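Local coordinates for apicoplast TIC22, putative (Plasmodium falciparum 3D7, PDB 4E6Z), which serves as an essential chaperone required for protein import into the apicoplast, probably as part of the TIC import machinery, at residues A[81-86]-A[127-132]; A[105-110]-A[264-269]; A[190-195]-A[242-247]; A[210-215]-A[255-260]. All coordinates share one frame; numbering follows the deposited sequence.

Contact 1 (A[81-86]-A[127-132]); sequences LITNYN and NIKIHN
The Y85 ring turns an edge to the facing segment: I128 N lies near the ring plane, 3.6 Å from Y85 CE1, and the carbonyl carbon of N127 approaches the same ring obliquely. The T83 methyl also stands obliquely to the H131 imidazole, touching that residue mainly at its root, with T83 CG2 3.7 Å from H131 CB. Behind these groups, 81-83 and 129-132 run antiparallel. L81 with H131 and T83 with K129 are hydrogen-bonded pairs, each joined by two reciprocal backbone bonds, such as H131 N to L81 O at 2.7 Å. Between them I82 and I130 form the non-hydrogen-bonded pair. Past the last pair the chains are still close, with a CA-H...O contact from N84 CA to N127 O (3.2 Å).

T83 OG1 sits between its own backbone N and carbonyl carbon (chi1 69°), where it donates to N84 O at 2.8 Å and lies 3.5 Å from K129 CG. The K129 chain passes across T83, and its amine is hydrogen-bonded to S87 OG. On the other face I82 and I130 lie side by side, I82 CG1 being 3.8 Å from I130 CD1.

This apolar face of the two-stranded sheet 78-83/129-134 packs on helix 106-119, where I82 meets A109 and M112 and I128 meets L113 and I117. I130 also reaches Y266 and L270 of helix 261-272.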
loop_
_atom_site.group_PDB
_atom_site.type_symbol
_atom_site.label_atom_id
_atom_site.label_comp_id
_atom_site.label_asym_id
_atom_site.label_seq_id
_atom_site.Cartn_x
_atom_site.Cartn_y
_atom_site.Cartn_z
ATOM N N LEU A 81 1.495 -7.987 -7.415
ATOM C CA LEU A 81 1.758 -7.872 -8.842
ATOM C C LEU A 81 1.044 -8.980 -9.596
ATOM O O LEU A 81 0.676 -10.004 -9.023
ATOM C CB LEU A 81 3.258 -7.946 -9.128
ATOM C CG LEU A 81 4.188 -6.853 -8.600
ATOM C CD1 LEU A 81 4.605 -7.169 -7.183
ATOM C CD2 LEU A 81 5.415 -6.739 -9.481
ATOM N N ILE A 82 0.839 -8.771 -10.887
ATOM C CA ILE A 82 0.298 -9.816 -11.738
ATOM C C ILE A 82 1.473 -10.422 -12.501
ATOM O O ILE A 82 2.293 -9.702 -13.067
ATOM C CB ILE A 82 -0.786 -9.283 -12.700
ATOM C CG1 ILE A 82 -2.044 -8.884 -11.922
ATOM C CG2 ILE A 82 -1.151 -10.339 -13.731
ATOM C CD1 ILE A 82 -1.854 -7.722 -10.984
ATOM N N THR A 83 1.579 -11.743 -12.484
ATOM C CA THR A 83 2.728 -12.402 -13.087
ATOM C C THR A 83 2.309 -13.630 -13.868
ATOM O O THR A 83 1.168 -14.084 -13.758
ATOM C CB THR A 83 3.737 -12.859 -12.011
ATOM O OG1 THR A 83 3.175 -13.938 -11.251
ATOM C CG2 THR A 83 4.095 -11.710 -11.074
ATOM N N ASN A 84 3.241 -14.170 -14.652
ATOM C CA ASN A 84 3.082 -15.505 -15.207
ATOM C C ASN A 84 3.391 -16.515 -14.107
ATOM O O ASN A 84 3.640 -16.134 -12.962
ATOM C CB ASN A 84 3.989 -15.718 -16.429
ATOM C CG ASN A 84 5.469 -15.567 -16.104
ATOM O OD1 ASN A 84 5.885 -15.684 -14.953
ATOM N ND2 ASN A 84 6.272 -15.311 -17.129
ATOM N N TYR A 85 3.386 -17.797 -14.450
ATOM C CA TYR A 85 3.562 -18.848 -13.453
ATOM C C TYR A 85 4.993 -18.947 -12.919
ATOM O O TYR A 85 5.232 -19.557 -11.877
ATOM C CB TYR A 85 3.079 -20.192 -14.000
ATOM C CG TYR A 85 1.580 -20.371 -13.918
ATOM C CD1 TYR A 85 0.720 -19.310 -14.165
ATOM C CD2 TYR A 85 1.026 -21.602 -13.598
ATOM C CE1 TYR A 85 -0.650 -19.468 -14.089
ATOM C CE2 TYR A 85 -0.343 -21.771 -13.524
ATOM C CZ TYR A 85 -1.176 -20.701 -13.769
ATOM O OH TYR A 85 -2.541 -20.863 -13.695
ATOM N N ASN A 86 5.937 -18.344 -13.634
ATOM C CA ASN A 86 7.312 -18.238 -13.153
ATOM C C ASN A 86 7.475 -17.065 -12.194
ATOM O O ASN A 86 8.562 -16.824 -11.664
ATOM C CB ASN A 86 8.285 -18.100 -14.324
ATOM C CG ASN A 86 8.889 -19.423 -14.734
ATOM O OD1 ASN A 86 9.283 -20.225 -13.887
ATOM N ND2 ASN A 86 8.972 -19.659 -16.038
ATOM N N ASN A 127 -2.419 -18.499 -17.650
ATOM C CA ASN A 127 -1.027 -18.063 -17.610
ATOM C C ASN A 127 -0.750 -16.921 -16.635
ATOM O O ASN A 127 0.358 -16.391 -16.604
ATOM C CB ASN A 127 -0.566 -17.638 -19.006
ATOM C CG ASN A 127 -0.802 -18.709 -20.050
ATOM O OD1 ASN A 127 -0.573 -19.895 -19.805
ATOM N ND2 ASN A 127 -1.261 -18.294 -21.226
ATOM N N ILE A 128 -1.744 -16.523 -15.849
ATOM C CA ILE A 128 -1.525 -15.404 -14.932
ATOM C C ILE A 128 -2.038 -15.615 -13.507
ATOM O O ILE A 128 -3.024 -16.310 -13.275
ATOM C CB ILE A 128 -2.051 -14.067 -15.501
ATOM C CG1 ILE A 128 -3.558 -14.119 -15.731
ATOM C CG2 ILE A 128 -1.329 -13.713 -16.792
ATOM C CD1 ILE A 128 -4.104 -12.807 -16.236
ATOM N N LYS A 129 -1.345 -15.001 -12.557
ATOM C CA LYS A 129 -1.690 -15.132 -11.151
ATOM C C LYS A 129 -1.297 -13.859 -10.423
ATOM O O LYS A 129 -0.605 -13.001 -10.976
ATOM C CB LYS A 129 -0.944 -16.316 -10.524
ATOM C CG LYS A 129 0.540 -16.049 -10.320
ATOM C CD LYS A 129 1.213 -17.127 -9.490
ATOM C CE LYS A 129 2.575 -16.651 -9.005
ATOM N NZ LYS A 129 3.630 -17.690 -9.177
ATOM N N ILE A 130 -1.736 -13.749 -9.173
ATOM C CA ILE A 130 -1.342 -12.646 -8.314
ATOM C C ILE A 130 -0.133 -13.093 -7.510
ATOM O O ILE A 130 -0.121 -14.187 -6.951
ATOM C CB ILE A 130 -2.472 -12.261 -7.343
ATOM C CG1 ILE A 130 -3.765 -11.971 -8.114
ATOM C CG2 ILE A 130 -2.056 -11.075 -6.465
ATOM C CD1 ILE A 130 -3.687 -10.769 -9.025
ATOM N N HIS A 131 0.888 -12.250 -7.462
ATOM C CA HIS A 131 2.085 -12.557 -6.695
ATOM C C HIS A 131 2.365 -11.457 -5.673
ATOM O O HIS A 131 2.187 -10.274 -5.955
ATOM C CB HIS A 131 3.278 -12.742 -7.628
ATOM C CG HIS A 131 4.545 -13.088 -6.921
ATOM N ND1 HIS A 131 4.674 -14.211 -6.129
ATOM C CD2 HIS A 131 5.751 -12.470 -6.890
ATOM C CE1 HIS A 131 5.894 -14.258 -5.631
ATOM N NE2 HIS A 131 6.571 -13.214 -6.079
ATOM N N ASN A 132 2.806 -11.852 -4.485
ATOM C CA ASN A 132 3.020 -10.883 -3.420
ATOM C C ASN A 132 4.488 -10.603 -3.122
ATOM O O ASN A 132 5.303 -11.518 -3.040
ATOM C CB ASN A 132 2.296 -11.320 -2.142
ATOM C CG ASN A 132 2.801 -12.648 -1.612
ATOM O OD1 ASN A 132 2.640 -13.689 -2.249
ATOM N ND2 ASN A 132 3.426 -12.616 -0.441
#

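Contact 2 (A[105-110]-A[264-269]); sequences CPYDAE and VKYLDK
P106, Y107 and E110, on the first turns of helix 106-119, receive Y266 and K269 of the C-terminal helix 261-272. The short helical segments are inclined at 51° and their axes stay 11.6 Å apart at closest approach, so side chains, above all Y266 and K269, span the gap. P106 CB sits over the centre of the Y266 ring, 3.5 Å from the centroid, in a CH-pi contact. Y107 adds a T-shaped pair in which the edge of Y266 points to the face of Y107, with centroids 5.6 Å apart and planes at 83°. F80 of strand 78-83 also meets the Y266 ring, and I130 of strand 129-134 touches the same side chain.

At the phenol end Y266 OH donates to E110 OE2 over 2.6 Å, arriving on the anti side and somewhat out of the carboxylate plane. K269, fully extended, comes from the opposite direction to E110, and its NZ meets E110 OE2 at 3.0 Å nearly along the C-O bond, forming a salt bridge. The bond to E110 OE2 sets the direction of the Y266 hydroxyl, while K269 supplies a second donor to the same oxygen. Both donors would be expected to favour the ionised form of E110.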
loop_
_atom_site.group_PDB
_atom_site.type_symbol
_atom_site.label_atom_id
_atom_site.label_comp_id
_atom_site.label_asym_id
_atom_site.label_seq_id
_atom_site.Cartn_x
_atom_site.Cartn_y
_atom_site.Cartn_z
ATOM N N CYS A 105 -3.379 -2.758 -2.882
ATOM C CA CYS A 105 -4.619 -3.492 -2.630
ATOM C C CYS A 105 -4.756 -4.644 -3.614
ATOM O O CYS A 105 -4.727 -4.431 -4.826
ATOM C CB CYS A 105 -5.835 -2.566 -2.727
ATOM S SG CYS A 105 -7.437 -3.399 -2.576
ATOM N N PRO A 106 -4.906 -5.870 -3.089
ATOM C CA PRO A 106 -4.913 -7.090 -3.906
ATOM C C PRO A 106 -6.111 -7.137 -4.846
ATOM O O PRO A 106 -6.050 -7.797 -5.881
ATOM C CB PRO A 106 -5.021 -8.206 -2.861
ATOM C CG PRO A 106 -5.695 -7.547 -1.687
ATOM C CD PRO A 106 -5.147 -6.157 -1.662
ATOM N N TYR A 107 -7.187 -6.448 -4.490
ATOM C CA TYR A 107 -8.389 -6.464 -5.315
ATOM C C TYR A 107 -8.249 -5.536 -6.519
ATOM O O TYR A 107 -8.889 -5.748 -7.543
ATOM C CB TYR A 107 -9.627 -6.133 -4.474
ATOM C CG TYR A 107 -9.793 -7.072 -3.300
ATOM C CD1 TYR A 107 -10.138 -8.404 -3.494
ATOM C CD2 TYR A 107 -9.587 -6.633 -1.999
ATOM C CE1 TYR A 107 -10.280 -9.270 -2.423
ATOM C CE2 TYR A 107 -9.728 -7.489 -0.923
ATOM C CZ TYR A 107 -10.076 -8.806 -1.140
ATOM O OH TYR A 107 -10.216 -9.660 -0.069
ATOM N N ASP A 108 -7.404 -4.516 -6.396
ATOM C CA ASP A 108 -7.050 -3.692 -7.543
ATOM C C ASP A 108 -6.239 -4.536 -8.533
ATOM O O ASP A 108 -6.411 -4.419 -9.741
ATOM C CB ASP A 108 -6.234 -2.472 -7.112
ATOM C CG ASP A 108 -7.054 -1.453 -6.317
ATOM O OD1 ASP A 108 -8.276 -1.645 -6.141
ATOM O OD2 ASP A 108 -6.459 -0.448 -5.872
ATOM N N ALA A 109 -5.352 -5.380 -8.011
ATOM C CA ALA A 109 -4.560 -6.282 -8.848
ATOM C C ALA A 109 -5.445 -7.318 -9.531
ATOM O O ALA A 109 -5.304 -7.569 -10.726
ATOM C CB ALA A 109 -3.484 -6.971 -8.026
ATOM N N GLU A 110 -6.351 -7.920 -8.764
ATOM C CA GLU A 110 -7.326 -8.854 -9.311
ATOM C C GLU A 110 -8.112 -8.211 -10.448
ATOM O O GLU A 110 -8.427 -8.860 -11.441
ATOM C CB GLU A 110 -8.297 -9.326 -8.226
ATOM C CG GLU A 110 -7.813 -10.508 -7.409
ATOM C CD GLU A 110 -8.932 -11.141 -6.604
ATOM O OE1 GLU A 110 -10.064 -10.624 -6.662
ATOM O OE2 GLU A 110 -8.683 -12.157 -5.923
ATOM N N VAL A 264 -3.409 -8.251 4.199
ATOM C CA VAL A 264 -2.732 -9.286 4.973
ATOM C C VAL A 264 -3.513 -10.597 4.931
ATOM O O VAL A 264 -2.946 -11.665 4.701
ATOM C CB VAL A 264 -2.513 -8.855 6.437
ATOM C CG1 VAL A 264 -1.915 -9.998 7.242
ATOM C CG2 VAL A 264 -1.617 -7.630 6.497
ATOM N N LYS A 265 -4.820 -10.500 5.146
ATOM C CA LYS A 265 -5.704 -11.655 5.099
ATOM C C LYS A 265 -5.625 -12.340 3.733
ATOM O O LYS A 265 -5.782 -13.555 3.625
ATOM C CB LYS A 265 -7.136 -11.199 5.376
ATOM C CG LYS A 265 -7.965 -12.144 6.220
ATOM C CD LYS A 265 -9.024 -11.364 6.986
ATOM C CE LYS A 265 -9.703 -10.335 6.091
ATOM N NZ LYS A 265 -10.556 -9.388 6.866
ATOM N N TYR A 266 -5.373 -11.547 2.694
ATOM C CA TYR A 266 -5.326 -12.041 1.319
ATOM C C TYR A 266 -4.123 -12.946 1.076
ATOM O O TYR A 266 -4.141 -13.785 0.177
ATOM C CB TYR A 266 -5.303 -10.868 0.335
ATOM C CG TYR A 266 -5.545 -11.264 -1.101
ATOM C CD1 TYR A 266 -4.491 -11.614 -1.933
ATOM C CD2 TYR A 266 -6.830 -11.283 -1.627
ATOM C CE1 TYR A 266 -4.710 -11.978 -3.245
ATOM C CE2 TYR A 266 -7.058 -11.646 -2.938
ATOM C CZ TYR A 266 -5.994 -11.991 -3.743
ATOM O OH TYR A 266 -6.213 -12.352 -5.049
ATOM N N LEU A 267 -3.079 -12.773 1.880
ATOM C CA LEU A 267 -1.884 -13.600 1.763
ATOM C C LEU A 267 -2.199 -15.058 2.066
ATOM O O LEU A 267 -1.536 -15.962 1.558
ATOM C CB LEU A 267 -0.787 -13.100 2.701
ATOM C CG LEU A 267 -0.294 -11.671 2.481
ATOM C CD1 LEU A 267 0.786 -11.316 3.495
ATOM C CD2 LEU A 267 0.216 -11.505 1.070
ATOM N N ASP A 268 -3.208 -15.285 2.903
ATOM C CA ASP A 268 -3.642 -16.642 3.216
ATOM C C ASP A 268 -4.192 -17.330 1.971
ATOM O O ASP A 268 -3.962 -18.517 1.762
ATOM C CB ASP A 268 -4.701 -16.642 4.321
ATOM C CG ASP A 268 -4.146 -16.211 5.665
ATOM O OD1 ASP A 268 -2.907 -16.127 5.803
ATOM O OD2 ASP A 268 -4.953 -15.959 6.587
ATOM N N LYS A 269 -4.914 -16.575 1.146
ATOM C CA LYS A 269 -5.516 -17.124 -0.069
ATOM C C LYS A 269 -4.471 -17.576 -1.087
ATOM O O LYS A 269 -4.590 -18.648 -1.678
ATOM C CB LYS A 269 -6.457 -16.107 -0.718
ATOM C CG LYS A 269 -6.942 -16.526 -2.100
ATOM C CD LYS A 269 -7.844 -15.480 -2.732
ATOM C CE LYS A 269 -8.245 -15.893 -4.143
ATOM N NZ LYS A 269 -9.179 -14.918 -4.775
#

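Contact 3 (A[190-195]-A[242-247])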
loop_
_atom_site.group_PDB
_atom_site.type_symbol
_atom_site.label_atom_id
_atom_site.label_comp_id
_atom_site.label_asym_id
_atom_site.label_seq_id
_atom_site.Cartn_x
_atom_site.Cartn_y
_atom_site.Cartn_z
ATOM N N LEU A 190 -2.595 14.626 -3.629
ATOM C CA LEU A 190 -2.902 13.338 -3.011
ATOM C C LEU A 190 -2.158 12.216 -3.728
ATOM O O LEU A 190 -2.407 11.949 -4.904
ATOM C CB LEU A 190 -4.406 13.066 -3.034
ATOM C CG LEU A 190 -4.815 11.665 -2.570
ATOM C CD1 LEU A 190 -4.369 11.415 -1.134
ATOM C CD2 LEU A 190 -6.314 11.457 -2.722
HETATM N N MSE A 191 -1.244 11.564 -3.018
HETATM C CA MSE A 191 -0.380 10.564 -3.633
HETATM C C MSE A 191 -0.578 9.161 -3.067
HETATM O O MSE A 191 -1.295 8.342 -3.646
HETATM C CB MSE A 191 1.087 10.983 -3.511
HETATM C CG MSE A 191 1.562 11.929 -4.603
HETATM SE SE MSE A 191 1.959 11.017 -6.287
HETATM C CE MSE A 191 0.143 10.645 -6.909
ATOM N N TYR A 192 0.075 8.887 -1.944
ATOM C CA TYR A 192 -0.004 7.574 -1.316
ATOM C C TYR A 192 -0.556 7.708 0.093
ATOM O O TYR A 192 0.197 7.750 1.066
ATOM C CB TYR A 192 1.367 6.907 -1.295
ATOM C CG TYR A 192 1.974 6.731 -2.667
ATOM C CD1 TYR A 192 1.694 5.608 -3.432
ATOM C CD2 TYR A 192 2.823 7.692 -3.198
ATOM C CE1 TYR A 192 2.248 5.444 -4.692
ATOM C CE2 TYR A 192 3.384 7.535 -4.454
ATOM C CZ TYR A 192 3.093 6.409 -5.197
ATOM O OH TYR A 192 3.645 6.253 -6.446
ATOM N N PRO A 193 -1.887 7.771 0.201
ATOM C CA PRO A 193 -2.579 8.057 1.460
ATOM C C PRO A 193 -2.363 7.014 2.562
ATOM O O PRO A 193 -2.377 5.805 2.321
ATOM C CB PRO A 193 -4.057 8.093 1.044
ATOM C CG PRO A 193 -4.117 7.292 -0.221
ATOM C CD PRO A 193 -2.825 7.574 -0.918
ATOM N N VAL A 194 -2.143 7.510 3.772
ATOM C CA VAL A 194 -2.282 6.712 4.981
ATOM C C VAL A 194 -3.063 7.567 5.972
ATOM O O VAL A 194 -2.994 8.794 5.922
ATOM C CB VAL A 194 -0.921 6.274 5.568
ATOM C CG1 VAL A 194 -0.328 5.134 4.741
ATOM C CG2 VAL A 194 0.039 7.446 5.621
ATOM N N PHE A 195 -3.819 6.920 6.853
ATOM C CA PHE A 195 -4.712 7.626 7.764
ATOM C C PHE A 195 -4.258 7.508 9.217
ATOM O O PHE A 195 -3.722 6.480 9.627
ATOM C CB PHE A 195 -6.136 7.079 7.629
ATOM C CG PHE A 195 -6.656 7.077 6.218
ATOM C CD1 PHE A 195 -7.392 8.148 5.734
ATOM C CD2 PHE A 195 -6.408 6.005 5.376
ATOM C CE1 PHE A 195 -7.867 8.148 4.434
ATOM C CE2 PHE A 195 -6.886 5.997 4.076
ATOM C CZ PHE A 195 -7.618 7.070 3.605
ATOM N N ASN A 242 0.960 11.593 3.400
ATOM C CA ASN A 242 1.555 10.988 2.218
ATOM C C ASN A 242 2.640 9.999 2.626
ATOM O O ASN A 242 3.699 10.400 3.110
ATOM C CB ASN A 242 2.131 12.069 1.305
ATOM C CG ASN A 242 2.845 11.493 0.096
ATOM O OD1 ASN A 242 2.559 10.377 -0.341
ATOM N ND2 ASN A 242 3.781 12.260 -0.457
HETATM N N MSE A 243 2.364 8.708 2.447
HETATM C CA MSE A 243 3.279 7.655 2.889
HETATM C C MSE A 243 4.718 7.931 2.473
HETATM O O MSE A 243 5.652 7.652 3.223
HETATM C CB MSE A 243 2.850 6.290 2.349
HETATM C CG MSE A 243 3.778 5.166 2.773
HETATM SE SE MSE A 243 3.853 3.701 1.487
HETATM C CE MSE A 243 4.403 4.709 -0.090
ATOM N N VAL A 244 4.890 8.477 1.274
ATOM C CA VAL A 244 6.218 8.794 0.762
ATOM C C VAL A 244 6.962 9.791 1.650
ATOM O O VAL A 244 8.125 9.575 1.993
ATOM C CB VAL A 244 6.154 9.334 -0.680
ATOM C CG1 VAL A 244 7.424 10.103 -1.021
ATOM C CG2 VAL A 244 5.923 8.191 -1.660
ATOM N N ASP A 245 6.290 10.876 2.020
ATOM C CA ASP A 245 6.889 11.897 2.874
ATOM C C ASP A 245 7.335 11.314 4.208
ATOM O O ASP A 245 8.264 11.818 4.838
ATOM C CB ASP A 245 5.903 13.041 3.121
ATOM C CG ASP A 245 5.615 13.850 1.870
ATOM O OD1 ASP A 245 6.175 13.527 0.801
ATOM O OD2 ASP A 245 4.824 14.813 1.958
ATOM N N LEU A 246 6.665 10.249 4.633
ATOM C CA LEU A 246 6.955 9.632 5.921
ATOM C C LEU A 246 8.233 8.802 5.890
ATOM O O LEU A 246 8.887 8.621 6.915
ATOM C CB LEU A 246 5.773 8.782 6.383
ATOM C CG LEU A 246 4.523 9.596 6.710
ATOM C CD1 LEU A 246 3.304 8.700 6.834
ATOM C CD2 LEU A 246 4.737 10.414 7.978
ATOM N N ILE A 247 8.583 8.296 4.715
ATOM C CA ILE A 247 9.819 7.543 4.560
ATOM C C ILE A 247 11.027 8.420 4.884
ATOM O O ILE A 247 12.024 7.951 5.436
ATOM C CB ILE A 247 9.972 6.984 3.130
ATOM C CG1 ILE A 247 9.229 5.656 2.978
ATOM C CG2 ILE A 247 11.437 6.756 2.810
ATOM C CD1 ILE A 247 7.772 5.709 3.345
#
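Y192 O accepts a nearly straight hydrogen bond from M243 N (2.7 Å, 169°), joining the approach to strand 193-203 with the point where strand 238-242 gives way to a short helix. P193 and N242, whose CA atoms are 5.1 Å apart, form an antiparallel non-hydrogen-bonded pair beside it; V194 continues the pairing through backbone bonds to L241.

One atom of the N242 amide, OD1, serves both segments. With CG anti to the backbone N (chi1 176°), OD1 accepts weakly from Y192 N at 3.3 Å and, within its own segment, weakly from V244 N at 3.4 Å. The amide lies beside the Y192 ring, almost coplanar with it (13°), and OD1 is at the ring's edge. V244 CG2 comes obliquely to the ring, 3.5 Å from Y192 CD2, while CE of M243, a selenomethionine, lies 3.9 Å from Y192 CB. On the sheet side V194 and L246 point in opposite directions and pass each other, V194 CG2 meeting L246 CD1 at 3.7 Å, and L212 of strand 208-213 touches both.

The arrangement is a strand-to-helix junction with an asparagine N-cap: N242 is the last bridged residue of edge strand 238-242 and caps the weakly bonded helix 243-247.

Contact 4 (A[210-215]-A[255-260])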
loop_
_atom_site.group_PDB
_atom_site.type_symbol
_atom_site.label_atom_id
_atom_site.label_comp_id
_atom_site.label_asym_id
_atom_site.label_seq_id
_atom_site.Cartn_x
_atom_site.Cartn_y
_atom_site.Cartn_z
ATOM N N ILE A 210 2.286 6.360 17.165
ATOM C CA ILE A 210 1.029 6.646 16.488
ATOM C C ILE A 210 0.796 5.667 15.343
ATOM O O ILE A 210 1.644 5.525 14.461
ATOM C CB ILE A 210 0.986 8.091 15.950
ATOM C CG1 ILE A 210 0.918 9.087 17.109
ATOM C CG2 ILE A 210 -0.202 8.279 15.000
ATOM C CD1 ILE A 210 0.835 10.532 16.671
ATOM N N PRO A 211 -0.358 4.986 15.357
ATOM C CA PRO A 211 -0.705 4.013 14.318
ATOM C C PRO A 211 -1.011 4.718 13.002
ATOM O O PRO A 211 -1.758 5.697 12.986
ATOM C CB PRO A 211 -1.979 3.352 14.860
ATOM C CG PRO A 211 -2.100 3.797 16.287
ATOM C CD PRO A 211 -1.421 5.116 16.364
ATOM N N LEU A 212 -0.435 4.217 11.915
ATOM C CA LEU A 212 -0.620 4.797 10.593
ATOM C C LEU A 212 -1.302 3.763 9.709
ATOM O O LEU A 212 -0.684 2.773 9.317
ATOM C CB LEU A 212 0.736 5.164 10.002
ATOM C CG LEU A 212 0.944 6.601 9.542
ATOM C CD1 LEU A 212 0.342 7.573 10.536
ATOM C CD2 LEU A 212 2.424 6.853 9.358
ATOM N N PHE A 213 -2.573 3.992 9.394
ATOM C CA PHE A 213 -3.383 2.976 8.732
ATOM C C PHE A 213 -3.472 3.175 7.232
ATOM O O PHE A 213 -3.726 4.284 6.761
ATOM C CB PHE A 213 -4.797 2.946 9.316
ATOM C CG PHE A 213 -4.840 2.643 10.781
ATOM C CD1 PHE A 213 -4.992 1.341 11.229
ATOM C CD2 PHE A 213 -4.729 3.661 11.713
ATOM C CE1 PHE A 213 -5.033 1.062 12.584
ATOM C CE2 PHE A 213 -4.770 3.390 13.062
ATOM C CZ PHE A 213 -4.920 2.088 13.502
ATOM N N PHE A 214 -3.275 2.092 6.485
ATOM C CA PHE A 214 -3.500 2.124 5.047
ATOM C C PHE A 214 -4.994 2.125 4.742
ATOM O O PHE A 214 -5.442 2.808 3.826
ATOM C CB PHE A 214 -2.782 0.966 4.341
ATOM C CG PHE A 214 -1.329 1.240 4.081
ATOM C CD1 PHE A 214 -0.919 1.803 2.883
ATOM C CD2 PHE A 214 -0.376 0.962 5.046
ATOM C CE1 PHE A 214 0.420 2.068 2.644
ATOM C CE2 PHE A 214 0.962 1.227 4.816
ATOM C CZ PHE A 214 1.360 1.784 3.615
ATOM N N ASP A 215 -5.761 1.369 5.521
ATOM C CA ASP A 215 -7.212 1.351 5.374
ATOM C C ASP A 215 -7.904 2.253 6.392
ATOM O O ASP A 215 -7.725 2.097 7.601
ATOM C CB ASP A 215 -7.756 -0.076 5.475
ATOM C CG ASP A 215 -7.461 -0.903 4.232
ATOM O OD1 ASP A 215 -6.578 -0.499 3.443
ATOM O OD2 ASP A 215 -8.114 -1.953 4.046
ATOM N N PHE A 255 6.050 6.896 14.411
ATOM C CA PHE A 255 4.951 6.291 13.662
ATOM C C PHE A 255 5.088 4.778 13.520
ATOM O O PHE A 255 6.194 4.243 13.424
ATOM C CB PHE A 255 4.829 6.919 12.269
ATOM C CG PHE A 255 4.247 8.300 12.275
ATOM C CD1 PHE A 255 2.888 8.493 12.460
ATOM C CD2 PHE A 255 5.054 9.408 12.084
ATOM C CE1 PHE A 255 2.345 9.767 12.466
ATOM C CE2 PHE A 255 4.518 10.687 12.088
ATOM C CZ PHE A 255 3.160 10.866 12.279
ATOM N N GLY A 256 3.948 4.096 13.506
ATOM C CA GLY A 256 3.901 2.679 13.204
ATOM C C GLY A 256 2.931 2.416 12.066
ATOM O O GLY A 256 1.821 2.945 12.059
ATOM N N PHE A 257 3.352 1.608 11.098
ATOM C CA PHE A 257 2.502 1.283 9.957
ATOM C C PHE A 257 1.559 0.127 10.262
ATOM O O PHE A 257 1.986 -0.929 10.728
ATOM C CB PHE A 257 3.344 0.947 8.721
ATOM C CG PHE A 257 3.903 2.152 8.023
ATOM C CD1 PHE A 257 3.062 3.044 7.375
ATOM C CD2 PHE A 257 5.268 2.387 7.999
ATOM C CE1 PHE A 257 3.571 4.157 6.729
ATOM C CE2 PHE A 257 5.782 3.498 7.354
ATOM C CZ PHE A 257 4.933 4.384 6.719
ATOM N N VAL A 258 0.273 0.336 10.003
ATOM C CA VAL A 258 -0.704 -0.739 10.096
ATOM C C VAL A 258 -1.238 -1.085 8.706
ATOM O O VAL A 258 -2.050 -0.350 8.143
ATOM C CB VAL A 258 -1.884 -0.375 11.018
ATOM C CG1 VAL A 258 -2.865 -1.539 11.093
ATOM C CG2 VAL A 258 -1.389 0.016 12.419
ATOM N N PRO A 259 -0.777 -2.211 8.148
ATOM C CA PRO A 259 -1.200 -2.653 6.816
ATOM C C PRO A 259 -2.706 -2.873 6.740
ATOM O O PRO A 259 -3.347 -3.137 7.753
ATOM C CB PRO A 259 -0.481 -3.996 6.647
ATOM C CG PRO A 259 0.636 -3.974 7.633
ATOM C CD PRO A 259 0.150 -3.165 8.783
ATOM N N SER A 260 -3.261 -2.763 5.541
ATOM C CA SER A 260 -4.645 -3.144 5.313
ATOM C C SER A 260 -4.850 -4.562 5.822
ATOM O O SER A 260 -4.157 -5.481 5.393
ATOM C CB SER A 260 -4.970 -3.081 3.819
ATOM O OG SER A 260 -6.236 -3.655 3.548
HETATM O O HOH W 1 -4.918 -0.306 7.568
#
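L212 is bonded to the neighbouring strand through both its backbone N and its O: L212 N donates to G256 O at 2.6 Å and V258 N donates to L212 O at 2.7 Å. G256 N to I210 O and F214 N to V258 O extend this parallel ladder. On one face L212 CD1 is 3.3 Å from F255 CD1, and I210 runs alongside F255. F257 meets F214 farther along, their rings inclined at 35°, and L246 and M243 of helix 243-247 cover this face. On the other face V258 CG2 lies over the F213 ring, 4.2 Å from its centroid, with helix 216-227 behind.

Beyond the strands, water 1 donates to V258 O and accepts from D215 N at 2.8 Å, stitching the ends together. S260 OG then donates to D215 OD2 over 2.6 Å, from above the carboxylate plane. With OG anti to the backbone N (chi1 170°), the serine also accepts weakly from Q262 N and S263 N as the N-cap of helix 261-272.

In the mixed sheet, ordered 238-242, 193-203, 208-213, 255-258, this is the parallel pair at one edge. Each strand leads directly into a helix, so the D215–S260 bond ties two helix starts at the strands' C-terminal ends.

In the fold
The contacts fall into two groups. Contacts 1 and 2 touch, their centres 13 Å apart: I82 CD1 packs 3.5 Å from A109 CB, and N132 ND2 lies 3.7 Å from L267 CD2. Contacts 3 and 4, with centres 11 Å apart, share the four-stranded sheet, where F195 N probably hydrogen-bonds to F213 O (2.6 Å) and L246 CD1 meets L212 CD2. Contact 1 lies across the chain's centre from contacts 3 and 4, its centre about 27 Å from each of theirs. The groups are joined where strand 255-258 runs into helix 261-272: P259 CB of contact 4 touches V264 CG2 of contact 2 at 3.8 Å. A glycerol, probably from the crystallisation liquor, binds I82 O in contact 1.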